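Local coordinates for protein alginate lyase, family PL7 (PDB 4BE3) that cleaves the brown-algal polysaccharide alginate exolytically as a family PL7 lyase, probably by the beta-elimination general to polysaccharide lyases, at residues H73-P76 with E77-G80; E117-P120 with I121-F124; G146-S149 with K150-D153. One frame throughout, in Å; residues are numbered along the deposited sequence.

Contact 1 (H73-P76 with E77-G80); sequences HWIP and ETGG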
# COMPACT_ATOMS: atom_id res chain seq x y z
N HIS A 73 -0.18 -3.34 -4.94
CA HIS A 73 1.08 -3.96 -4.59
C HIS A 73 1.71 -3.20 -3.43
O HIS A 73 1.23 -2.06 -3.11
CB HIS A 73 1.94 -3.94 -5.80
CG HIS A 73 1.38 -4.71 -6.95
ND1 HIS A 73 1.92 -4.63 -8.22
CD2 HIS A 73 0.30 -5.56 -7.03
CE1 HIS A 73 1.23 -5.44 -9.05
NE2 HIS A 73 0.26 -6.04 -8.33
N TRP A 74 2.80 -3.67 -2.85
CA TRP A 74 3.42 -3.02 -1.73
C TRP A 74 4.83 -3.52 -1.61
O TRP A 74 5.17 -4.53 -2.16
CB TRP A 74 2.63 -3.25 -0.42
CG TRP A 74 2.17 -4.71 -0.33
CD1 TRP A 74 1.05 -5.32 -0.90
CD2 TRP A 74 2.86 -5.75 0.42
NE1 TRP A 74 1.00 -6.67 -0.52
CE2 TRP A 74 2.06 -6.97 0.27
CE3 TRP A 74 4.02 -5.76 1.24
CZ2 TRP A 74 2.45 -8.18 0.80
CZ3 TRP A 74 4.41 -7.02 1.80
CH2 TRP A 74 3.60 -8.20 1.58
N ILE A 75 5.70 -2.71 -0.99
CA ILE A 75 7.06 -3.15 -0.67
C ILE A 75 7.04 -3.59 0.80
O ILE A 75 6.18 -3.27 1.62
CB ILE A 75 8.10 -2.03 -0.93
CG1 ILE A 75 7.81 -0.74 -0.03
CG2 ILE A 75 8.07 -1.63 -2.38
CD1 ILE A 75 9.03 0.25 -0.13
N PRO A 76 8.01 -4.49 1.17
CA PRO A 76 7.96 -5.03 2.54
C PRO A 76 7.99 -3.95 3.60
O PRO A 76 7.34 -4.11 4.63
CB PRO A 76 9.23 -5.93 2.61
CG PRO A 76 9.27 -6.47 1.07
CD PRO A 76 9.10 -5.08 0.31
N GLU A 77 8.74 -2.84 3.35
CA GLU A 77 8.76 -1.81 4.34
C GLU A 77 7.42 -1.25 4.65
O GLU A 77 7.23 -0.73 5.78
CB GLU A 77 9.62 -0.64 3.78
CG GLU A 77 11.13 -1.01 3.73
CD GLU A 77 11.58 -1.62 2.40
OE1 GLU A 77 10.83 -2.30 1.65
OE2 GLU A 77 12.81 -1.44 2.08
N THR A 78 6.51 -1.18 3.65
CA THR A 78 5.22 -0.58 4.01
C THR A 78 4.25 -1.66 4.44
O THR A 78 3.28 -1.37 5.06
CB THR A 78 4.56 0.23 2.83
OG1 THR A 78 4.42 -0.66 1.72
CG2 THR A 78 5.62 1.29 2.44
N GLY A 79 4.46 -2.89 4.00
CA GLY A 79 3.73 -4.01 4.76
C GLY A 79 2.41 -4.37 4.24
O GLY A 79 1.90 -3.82 3.22
N GLY A 80 1.84 -5.43 4.89
CA GLY A 80 0.56 -5.90 4.44
C GLY A 80 0.26 -7.17 5.27
O GLY A 80 1.21 -7.78 5.80

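Contact 2 (E117-P120 with I121-F124); sequences ENEP and IKIF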
# COMPACT_ATOMS: atom_id res chain seq x y z
N GLU A 117 11.15 -11.75 -9.72
CA GLU A 117 9.77 -12.25 -9.59
C GLU A 117 9.79 -13.55 -8.71
O GLU A 117 9.00 -14.46 -8.97
CB GLU A 117 9.00 -12.47 -10.90
CG GLU A 117 9.01 -11.11 -11.65
CD GLU A 117 8.35 -11.13 -13.02
OE1 GLU A 117 7.28 -11.66 -13.21
OE2 GLU A 117 8.97 -10.57 -13.95
N ASN A 118 10.63 -13.58 -7.66
CA ASN A 118 10.60 -14.80 -6.77
C ASN A 118 9.55 -14.62 -5.65
O ASN A 118 8.96 -13.51 -5.56
CB ASN A 118 11.97 -14.91 -6.16
CG ASN A 118 13.05 -15.38 -7.19
OD1 ASN A 118 12.70 -15.73 -8.34
ND2 ASN A 118 14.32 -15.45 -6.76
N GLU A 119 9.40 -15.58 -4.74
CA GLU A 119 8.44 -15.42 -3.62
C GLU A 119 9.09 -15.42 -2.31
O GLU A 119 9.64 -16.43 -1.83
CB GLU A 119 7.52 -16.69 -3.65
CG GLU A 119 6.52 -16.67 -4.84
CD GLU A 119 6.91 -17.47 -6.07
OE1 GLU A 119 7.74 -18.47 -6.02
OE2 GLU A 119 6.51 -17.01 -7.13
N PRO A 120 8.97 -14.32 -1.56
CA PRO A 120 9.37 -14.32 -0.20
C PRO A 120 8.64 -15.46 0.63
O PRO A 120 9.22 -15.90 1.67
CB PRO A 120 8.87 -12.90 0.31
CG PRO A 120 9.06 -12.11 -0.96
CD PRO A 120 8.55 -13.01 -2.08
N ILE A 121 7.43 -15.83 0.22
CA ILE A 121 6.82 -17.01 0.95
C ILE A 121 5.85 -17.70 0.09
O ILE A 121 5.08 -17.11 -0.69
CB ILE A 121 6.11 -16.60 2.28
CG1 ILE A 121 5.46 -17.85 2.89
CG2 ILE A 121 5.00 -15.52 2.07
CD1 ILE A 121 4.96 -17.66 4.33
N LYS A 122 5.87 -19.09 0.20
CA LYS A 122 4.82 -19.86 -0.43
C LYS A 122 4.43 -20.87 0.72
O LYS A 122 5.36 -21.47 1.35
CB LYS A 122 5.33 -20.74 -1.60
CG LYS A 122 5.54 -19.81 -2.82
CD LYS A 122 5.84 -20.70 -4.10
CE LYS A 122 7.20 -21.43 -3.96
NZ LYS A 122 8.47 -20.64 -3.77
N ILE A 123 3.17 -20.93 1.04
CA ILE A 123 2.69 -21.91 2.10
C ILE A 123 2.14 -23.09 1.29
O ILE A 123 1.23 -22.97 0.45
CB ILE A 123 1.59 -21.27 2.95
CG1 ILE A 123 2.19 -20.01 3.66
CG2 ILE A 123 1.00 -22.27 3.91
CD1 ILE A 123 0.99 -19.21 4.38
N PHE A 124 2.63 -24.30 1.70
CA PHE A 124 2.23 -25.54 1.00
C PHE A 124 1.42 -26.44 1.93
O PHE A 124 1.68 -26.47 3.15
CB PHE A 124 3.53 -26.35 0.75
CG PHE A 124 4.42 -25.81 -0.33
CD1 PHE A 124 5.24 -24.65 -0.16
CD2 PHE A 124 4.51 -26.58 -1.56
CE1 PHE A 124 6.11 -24.22 -1.17
CE2 PHE A 124 5.44 -26.15 -2.51
CZ PHE A 124 6.19 -25.00 -2.37
O HOH W 1 8.81 -19.06 -1.53

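Contact 3 (G146-S149 with K150-D153); sequences GDNS and KRWD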
# COMPACT_ATOMS: atom_id res chain seq x y z
N GLY A 146 22.50 -11.57 -8.49
CA GLY A 146 22.96 -12.09 -9.80
C GLY A 146 21.97 -13.04 -10.47
O GLY A 146 20.80 -12.86 -10.36
N ASP A 147 22.45 -14.09 -11.10
CA ASP A 147 21.67 -14.91 -11.99
C ASP A 147 20.72 -15.77 -11.16
O ASP A 147 21.11 -16.68 -10.38
CB ASP A 147 22.65 -15.82 -12.72
CG ASP A 147 22.01 -16.91 -13.56
OD1 ASP A 147 20.81 -16.87 -13.93
OD2 ASP A 147 22.80 -17.86 -13.87
N ASN A 148 19.47 -15.57 -11.46
CA ASN A 148 18.39 -16.30 -10.74
C ASN A 148 18.34 -17.79 -11.08
O ASN A 148 17.57 -18.53 -10.44
CB ASN A 148 17.05 -15.66 -11.11
CG ASN A 148 15.95 -15.91 -10.00
OD1 ASN A 148 14.77 -16.02 -10.30
ND2 ASN A 148 16.38 -15.92 -8.75
N SER A 149 19.13 -18.29 -12.06
CA SER A 149 18.98 -19.70 -12.28
C SER A 149 19.60 -20.47 -11.08
O SER A 149 19.43 -21.67 -11.04
CB SER A 149 19.70 -20.17 -13.58
OG SER A 149 21.07 -19.85 -13.39
N LYS A 150 20.37 -19.80 -10.20
CA LYS A 150 20.96 -20.52 -9.07
C LYS A 150 20.07 -20.38 -7.80
O LYS A 150 20.54 -20.67 -6.67
CB LYS A 150 22.31 -19.94 -8.72
CG LYS A 150 23.43 -20.20 -9.78
CD LYS A 150 24.34 -18.94 -9.73
CE LYS A 150 25.66 -19.02 -10.55
NZ LYS A 150 26.67 -19.83 -9.80
N ARG A 151 18.86 -19.86 -7.96
CA ARG A 151 17.97 -19.66 -6.76
C ARG A 151 17.61 -20.95 -6.07
O ARG A 151 17.74 -22.04 -6.63
CB ARG A 151 16.67 -18.99 -7.22
CG ARG A 151 15.85 -19.93 -8.16
CD ARG A 151 14.63 -19.16 -8.77
NE ARG A 151 13.89 -20.03 -9.71
CZ ARG A 151 14.38 -20.46 -10.87
NH1 ARG A 151 15.63 -20.18 -11.26
NH2 ARG A 151 13.70 -21.27 -11.65
N TRP A 152 17.03 -20.84 -4.84
CA TRP A 152 16.48 -22.04 -4.19
C TRP A 152 15.50 -21.52 -3.14
O TRP A 152 15.55 -20.32 -2.79
CB TRP A 152 17.66 -22.81 -3.48
CG TRP A 152 18.78 -21.99 -2.84
CD1 TRP A 152 19.99 -21.67 -3.38
CD2 TRP A 152 18.76 -21.36 -1.50
NE1 TRP A 152 20.71 -20.93 -2.45
CE2 TRP A 152 20.00 -20.75 -1.32
CE3 TRP A 152 17.79 -21.34 -0.44
CZ2 TRP A 152 20.36 -20.11 -0.13
CZ3 TRP A 152 18.14 -20.70 0.77
CH2 TRP A 152 19.40 -20.08 0.90
N ASP A 153 14.73 -22.46 -2.63
CA ASP A 153 13.74 -22.26 -1.56
C ASP A 153 14.31 -22.94 -0.32
O ASP A 153 14.88 -24.05 -0.41
CB ASP A 153 12.46 -22.99 -1.88
CG ASP A 153 11.53 -22.27 -2.84
OD1 ASP A 153 11.96 -21.47 -3.72
OD2 ASP A 153 10.31 -22.55 -2.74

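Contact 1 (H73-P76 with E77-G80)
I75 and G79 meet through their backbones: G79 N donates to I75 O at 3.0 Å, with an almost straight N-H...O angle of 174°, and comes nearly head-on to the carbonyl. T78 N reaches the same I75 O at 2.9 Å, but with an N-H...O angle of only 135° and from above the carbonyl plane. One oxygen thus accepts from two successive amides, and the helical backbone angles of P76, E77 and T78 confirm a single tight turn. T78 OG1 lies 3.1 Å from I75 O, and a bound sodium ion is about 3 Å from the nearest T78 side-chain atom. The T78 methyl, CG2, rests against I75 CG1 at 3.9 Å.

E77 folds back over the start of the turn. A chi2 of 92° bends its chain and brings OE1 to 3.5 Å from P76 CD and 3.6 Å from I75 CD1; the same oxygen accepts a hydrogen bond from G251 N, a polar partner that the hydrocarbon neighbours cannot offer. At the other end of the turn the W74 indole lies against the chain as it leaves: G79 O is 3.5 Å from W74 CE3, and G80 N stands over one ring face, toward the rim.

W74 NE1 is tethered to Q70 OE1 and the W74 backbone pairs with Q254, while G80 opens strand 80-90 and pairs with V193, so the turn joins two different sheets. In the dimer, I75 packs on I75 of the second subunit, and E77 and T78 both touch I253 of that subunit. Two polar oxygens, I75 O and E77 OE1, therefore have partners within the chain, while the turn presents I75 as a nonpolar surface to the other subunit.

Contact 2 (E117-P120 with I121-F124)
K122 NZ is gripped by E119, by a water and by D153. It forms a salt bridge to E119 OE1 at 3.2 Å and donates to the water at 2.8 Å; D153 OD2 supplies a second salt bridge. The same water donates to E119 O at 2.8 Å, so the ammonium is linked to both the side chain and the backbone of E119.

The lysine meets E119 OE1 on the anti side, 15° out of the carboxylate plane. Bends at chi3 (-67°) and chi4 (-59°) curl the lysine tail back toward that oxygen instead of letting it run on straight. The two side chains cross obliquely, with K122 CG 3.8 Å from E119 CB and K122 CD 3.5 Å from E119 OE1, so hydrocarbon packing accompanies the charge pair. Between them P120 has helical backbone angles and breaks the extended path just before the strand begins at I121.

E119 OE2 accepts from H111 ND1, making E119 a second-shell partner of a residue that lines the tartrate pocket; the E119 side chain comes to about 5 Å of that ligand. This polar chain, running from strand 121-126 to strand 104-112, lies on the ligand-binding sheet of the concanavalin-like jelly roll of PL7 lyases.

Contact 3 (G146-S149 with K150-D153)
R151 lays its extended side chain alongside the N148 peptide and turns the guanidinium edge to N148 O. That oxygen lies in the guanidinium plane, and R151 NH1 donates to it at 2.7 Å with an N-H...O angle of 151°. R151 N reaches the same oxygen at 3.1 Å from the opposite face of its carbonyl plane, so one residue clasps N148 O from two sides. A chi1 of 65° places R151 CG between its own backbone N and carbonyl carbon, 3.2 Å from N148 O, and from there the arm runs straight to NE. The N148 amide is turned 36° from the guanidinium, its CG 3.7 Å from R151 CD.

The backbone beneath is a short 3-10 segment, entered through an Asx turn: S149 N donates to D147 OD1 at 2.9 Å. S149 OG donates to D147 OD2 at 2.7 Å, and both donors approach from above the carboxylate plane. K150 N then bonds D147 O at 3.2 Å. The K150 side chain leads away from this knot toward D241, with which it makes a long, weak ion pair. R151 O is taken by R240 NH1, which ties this loop, leading into strand 153-157, to the one after helix 229-234.

How the contacts relate
Contacts 1 and 2 are buried, whereas contact 3 is a surface turn; the centres of contacts 1 and 3 both lie about 19 Å from the chain centre, against about 7 Å for contact 2. Contact 1 belongs to a sheet-to-sheet connection at the subunit interface and relies on backbone amides and nonpolar packing. Contact 2, nearest the tartrate, relies on buried charges. Contact 3 relies on side chains holding backbone atoms at the surface. Contacts 2 and 3 touch directly: the charge pair of K122 with D153 joins them, and with them strands 121-126 and 153-157, which flank strand 133-141. Contact 1 touches neither, its nearest atoms being about 6 Å from contact 2.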